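Local coordinates for protein putative glycyl-glycine endopeptidase lytM (Ruminococcus gnavus, PDB 3NYY) that is a putative metalloendopeptidase of the M23 peptidase family, probably acting on glycyl-glycine bonds, with a largely helical LytM-type N-terminal domain, at residues Gln6-Pro11 against Arg72-Trp77; Val12-Asp17 against Leu223-Glu228. All blocks are in the same frame, centred on the assembly; numbering follows the deposited sequence.

Contact 1 of 2, residues Gln6-Pro11 against Arg72-Trp77; sequences QRLQKP and RNQTGW. With SO4 (sulfate ion), chain F.
The type II beta turn from Q74 to W77, which joins helix 61-71 to helix 77-88, is met by L8 of the N-terminal segment 6-11. L8 meets the turn with both methyls, a reach given by CG standing anti to the backbone N (chi1 -167°): CD2 lies 3.5 Å from Q74 CB and CD1 3.7 Å from G76 O. This is packing inside the helical N-terminal region of a LytM-type protein, where M46 and W71 also touch L8. G76, at a positive phi of 101°, is the N-cap residue of helix 77-88, and the turn closes with W77 N bonded to Q74 O. No direct hydrogen bond joins the segments; one water bridges them. It accepts from Q9 NE2 at 2.8 Å and donates to Q74 OE1 and to T75 O, the latter at 2.6 Å. The same Q9 NE2 is also bonded to F5 O in helix 4-8. W77, which closes the turn and begins helix 77-88, directs its indole NE1 to O4 of a sulfate ion, probably from the crystallisation liquor, at 2.9 Å; the anion lies at the ring edge and is also held by R85.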
# COMPACT_ATOMS: atom_id res chain seq x y z
N GLN A 6 33.72 2.01 1.63
CA GLN A 6 33.70 0.74 2.37
C GLN A 6 32.63 -0.20 1.78
O GLN A 6 32.85 -1.40 1.69
CB GLN A 6 33.45 0.99 3.85
CG GLN A 6 34.68 1.57 4.54
CD GLN A 6 34.43 2.04 5.96
OE1 GLN A 6 33.43 2.70 6.27
NE2 GLN A 6 35.44 1.85 6.80
N ARG A 7 31.50 0.36 1.37
CA ARG A 7 30.39 -0.43 0.88
C ARG A 7 30.78 -1.04 -0.44
O ARG A 7 30.41 -2.16 -0.73
CB ARG A 7 29.13 0.40 0.77
CG ARG A 7 28.54 0.80 2.09
CD ARG A 7 27.54 1.91 1.88
NE ARG A 7 27.18 2.54 3.15
CZ ARG A 7 26.09 2.30 3.88
NH1 ARG A 7 25.11 1.49 3.47
NH2 ARG A 7 25.93 2.94 5.01
N LEU A 8 31.58 -0.32 -1.21
CA LEU A 8 31.93 -0.74 -2.55
C LEU A 8 32.97 -1.88 -2.50
O LEU A 8 33.14 -2.55 -3.51
CB LEU A 8 32.39 0.47 -3.36
CG LEU A 8 32.53 0.35 -4.85
CD1 LEU A 8 31.11 0.13 -5.43
CD2 LEU A 8 33.18 1.63 -5.40
N GLN A 9 33.58 -2.14 -1.35
CA GLN A 9 34.60 -3.22 -1.20
C GLN A 9 33.98 -4.59 -1.06
O GLN A 9 34.70 -5.58 -1.15
CB GLN A 9 35.53 -2.98 -0.00
CG GLN A 9 36.19 -1.60 0.03
CD GLN A 9 36.79 -1.22 -1.28
OE1 GLN A 9 37.73 -1.87 -1.74
NE2 GLN A 9 36.26 -0.18 -1.91
N LYS A 10 32.67 -4.66 -0.82
CA LYS A 10 31.95 -5.94 -0.70
C LYS A 10 30.84 -5.97 -1.78
O LYS A 10 30.38 -4.94 -2.24
CB LYS A 10 31.27 -6.04 0.67
CG LYS A 10 32.21 -6.05 1.88
CD LYS A 10 32.88 -7.40 2.06
CE LYS A 10 33.75 -7.43 3.33
NZ LYS A 10 34.90 -6.46 3.26
N PRO A 11 30.39 -7.17 -2.18
CA PRO A 11 29.28 -7.23 -3.15
C PRO A 11 28.09 -6.41 -2.64
O PRO A 11 27.73 -6.47 -1.44
CB PRO A 11 28.95 -8.72 -3.20
CG PRO A 11 30.25 -9.39 -2.83
CD PRO A 11 30.81 -8.53 -1.77
N ARG A 72 34.28 6.17 -11.05
CA ARG A 72 34.55 5.14 -12.05
C ARG A 72 35.95 4.55 -11.89
O ARG A 72 36.24 3.47 -12.39
CB ARG A 72 34.36 5.71 -13.46
CG ARG A 72 35.41 6.66 -13.95
CD ARG A 72 35.05 7.06 -15.37
NE ARG A 72 36.16 7.67 -16.10
CZ ARG A 72 36.21 7.77 -17.43
NH1 ARG A 72 35.21 7.30 -18.17
NH2 ARG A 72 37.26 8.33 -18.01
N ASN A 73 36.82 5.27 -11.18
CA ASN A 73 38.16 4.77 -10.88
C ASN A 73 38.21 3.66 -9.84
O ASN A 73 39.22 2.98 -9.73
CB ASN A 73 39.05 5.94 -10.43
CG ASN A 73 39.40 6.88 -11.59
OD1 ASN A 73 40.15 6.51 -12.48
ND2 ASN A 73 38.84 8.09 -11.57
N GLN A 74 37.15 3.50 -9.05
CA GLN A 74 37.16 2.60 -7.92
C GLN A 74 37.07 1.16 -8.40
O GLN A 74 36.28 0.84 -9.30
CB GLN A 74 35.98 2.86 -7.00
CG GLN A 74 36.03 4.19 -6.31
CD GLN A 74 37.13 4.26 -5.25
OE1 GLN A 74 37.58 3.24 -4.71
NE2 GLN A 74 37.54 5.45 -4.96
N THR A 75 37.91 0.31 -7.82
CA THR A 75 37.69 -1.11 -7.95
C THR A 75 36.34 -1.36 -7.29
O THR A 75 36.03 -0.80 -6.23
CB THR A 75 38.79 -1.93 -7.27
OG1 THR A 75 38.74 -1.70 -5.86
CG2 THR A 75 40.15 -1.50 -7.83
N GLY A 76 35.52 -2.16 -7.97
CA GLY A 76 34.17 -2.39 -7.52
C GLY A 76 33.13 -1.59 -8.29
O GLY A 76 31.96 -1.99 -8.35
N TRP A 77 33.53 -0.44 -8.86
CA TRP A 77 32.57 0.37 -9.64
C TRP A 77 31.84 -0.44 -10.72
O TRP A 77 30.60 -0.39 -10.78
CB TRP A 77 33.25 1.56 -10.28
CG TRP A 77 32.40 2.28 -11.26
CD1 TRP A 77 32.55 2.24 -12.59
CD2 TRP A 77 31.29 3.14 -10.99
NE1 TRP A 77 31.58 3.00 -13.20
CE2 TRP A 77 30.79 3.56 -12.24
CE3 TRP A 77 30.64 3.54 -9.83
CZ2 TRP A 77 29.69 4.41 -12.37
CZ3 TRP A 77 29.54 4.39 -9.94
CH2 TRP A 77 29.06 4.80 -11.21
S SO4 F . 30.63 3.04 -16.87
O1 SO4 F . 29.59 3.45 -15.92
O2 SO4 F . 30.35 1.68 -17.32
O3 SO4 F . 30.62 3.97 -17.99
O4 SO4 F . 31.88 3.09 -16.12
O HOH W 1 37.25 0.56 -4.45

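Contact 2 of 2, residues Val12-Asp17 against Leu223-Glu228; sequences VVSQPD and LKEGTE
E225, the last residue of strand 216-225, reaches with its carboxylate to the turn V12-Q15 and holds S14 by two bonds. Its chain has CG anti to the backbone N (chi1 -176°) and is extended beyond CG, which carries the carboxylate across to the other segment. OE2 takes the hydroxyl of S14 through its syn lone pair, OG to OE2 being 2.6 Å. The other oxygen, OE1, accepts the backbone N of S14 at 3.2 Å, met from above the carboxylate plane, 39° out of it. At S14 a chi1 of 58°, with OG between the residue's N and carbonyl carbon, places OG to face OE2, while the residue's own N-H serves OE1. OE1 also receives a water at 2.6 Å, which in turn weakly accepts from V13 N. Here a type I turn of the N-terminal region, leading into helix 16-20, docks at the turn end of the hairpin of strands 216-225 and 228-232, closed by the type II' turn E225-E228, in the sheet of the M23-family region. Beside the polar grip, V13 spreads its two methyls over L223: CG1 is 3.8 Å from L223 CB, and CG2 is 3.9 Å from L223 CD1. S83 of helix 77-88 touches both side chains, and I230 of the neighbouring strand packs on V13 and on E225.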
# COMPACT_ATOMS: atom_id res chain seq x y z
N VAL A 12 27.53 -5.60 -3.54
CA VAL A 12 26.55 -4.60 -3.08
C VAL A 12 25.12 -5.13 -3.05
O VAL A 12 24.33 -4.69 -2.23
CB VAL A 12 26.66 -3.31 -3.91
CG1 VAL A 12 25.75 -2.20 -3.35
CG2 VAL A 12 28.13 -2.82 -3.90
N VAL A 13 24.79 -6.11 -3.90
CA VAL A 13 23.38 -6.56 -4.05
C VAL A 13 22.76 -7.03 -2.73
O VAL A 13 21.60 -6.69 -2.44
CB VAL A 13 23.22 -7.61 -5.16
CG1 VAL A 13 21.79 -8.15 -5.23
CG2 VAL A 13 23.61 -6.96 -6.55
N SER A 14 23.50 -7.77 -1.91
CA SER A 14 22.96 -8.25 -0.63
C SER A 14 23.03 -7.27 0.52
O SER A 14 22.54 -7.58 1.63
CB SER A 14 23.62 -9.58 -0.24
OG SER A 14 25.00 -9.44 -0.14
N GLN A 15 23.57 -6.07 0.31
CA GLN A 15 23.61 -5.08 1.38
C GLN A 15 22.19 -4.54 1.59
O GLN A 15 21.53 -4.11 0.65
CB GLN A 15 24.58 -3.94 1.07
CG GLN A 15 26.02 -4.47 0.86
CD GLN A 15 27.08 -3.38 0.63
OE1 GLN A 15 26.89 -2.23 0.97
NE2 GLN A 15 28.19 -3.76 -0.02
N PRO A 16 21.72 -4.55 2.85
CA PRO A 16 20.34 -4.12 3.10
C PRO A 16 19.99 -2.73 2.56
O PRO A 16 18.87 -2.54 2.05
CB PRO A 16 20.27 -4.12 4.61
CG PRO A 16 21.19 -5.23 5.01
CD PRO A 16 22.34 -5.11 4.06
N ASP A 17 20.89 -1.74 2.66
CA ASP A 17 20.55 -0.41 2.17
C ASP A 17 20.43 -0.37 0.63
O ASP A 17 19.61 0.36 0.11
CB ASP A 17 21.57 0.65 2.63
CG ASP A 17 21.51 0.95 4.10
OD1 ASP A 17 20.48 0.71 4.76
OD2 ASP A 17 22.52 1.45 4.63
N LEU A 223 18.24 -9.79 -8.58
CA LEU A 223 19.60 -9.81 -9.13
C LEU A 223 20.35 -10.97 -8.54
O LEU A 223 20.20 -11.29 -7.38
CB LEU A 223 20.32 -8.52 -8.74
CG LEU A 223 19.78 -7.21 -9.34
CD1 LEU A 223 20.63 -6.01 -8.81
CD2 LEU A 223 19.75 -7.28 -10.81
N LYS A 224 21.17 -11.59 -9.37
CA LYS A 224 21.93 -12.76 -8.95
C LYS A 224 23.24 -12.34 -8.30
O LYS A 224 23.95 -11.48 -8.82
CB LYS A 224 22.13 -13.69 -10.14
CG LYS A 224 22.34 -15.15 -9.70
CD LYS A 224 22.17 -16.16 -10.83
CE LYS A 224 22.42 -17.58 -10.31
NZ LYS A 224 22.33 -18.57 -11.45
N GLU A 225 23.53 -12.90 -7.12
CA GLU A 225 24.79 -12.68 -6.42
C GLU A 225 25.31 -14.04 -6.01
O GLU A 225 24.65 -14.79 -5.25
CB GLU A 225 24.59 -11.78 -5.22
CG GLU A 225 25.89 -11.44 -4.52
CD GLU A 225 25.72 -10.43 -3.37
OE1 GLU A 225 25.74 -9.22 -3.64
OE2 GLU A 225 25.59 -10.85 -2.21
N GLY A 226 26.44 -14.43 -6.56
CA GLY A 226 26.86 -15.81 -6.46
C GLY A 226 25.79 -16.69 -7.10
O GLY A 226 25.24 -16.39 -8.18
N THR A 227 25.43 -17.77 -6.42
CA THR A 227 24.38 -18.63 -6.93
C THR A 227 22.96 -18.17 -6.55
O THR A 227 21.98 -18.81 -6.93
CB THR A 227 24.51 -20.06 -6.36
OG1 THR A 227 24.31 -19.99 -4.93
CG2 THR A 227 25.86 -20.68 -6.65
N GLU A 228 22.83 -17.12 -5.76
CA GLU A 228 21.54 -16.74 -5.18
C GLU A 228 20.83 -15.63 -5.94
O GLU A 228 21.45 -14.67 -6.35
CB GLU A 228 21.78 -16.29 -3.74
CG GLU A 228 20.52 -16.11 -2.90
CD GLU A 228 20.83 -15.49 -1.55
OE1 GLU A 228 22.01 -15.15 -1.31
OE2 GLU A 228 19.87 -15.31 -0.76
O HOH W 2 26.63 -8.09 -5.83

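The two contacts share one continuous piece of chain: residues 6-11 of contact 1 run straight into 12-17 of contact 2, and the centres lie 14 Å apart. R7 links them, its NH1 forming a salt bridge to D17 OD2 at 2.8 Å while its carbonyl O probably accepts Q15 NE2 at the same distance. P11 CB also packs against E225 OE1, 3.3 Å away. Contact 1 packs the segment 6-11 against the turn before helix 77-88, within the N-terminal region, and contact 2 joins the following turn to the peptidase-family sheet. Helix 77-88, which begins at the turn of contact 1, reaches contact 2 through Y80, S83 and A86.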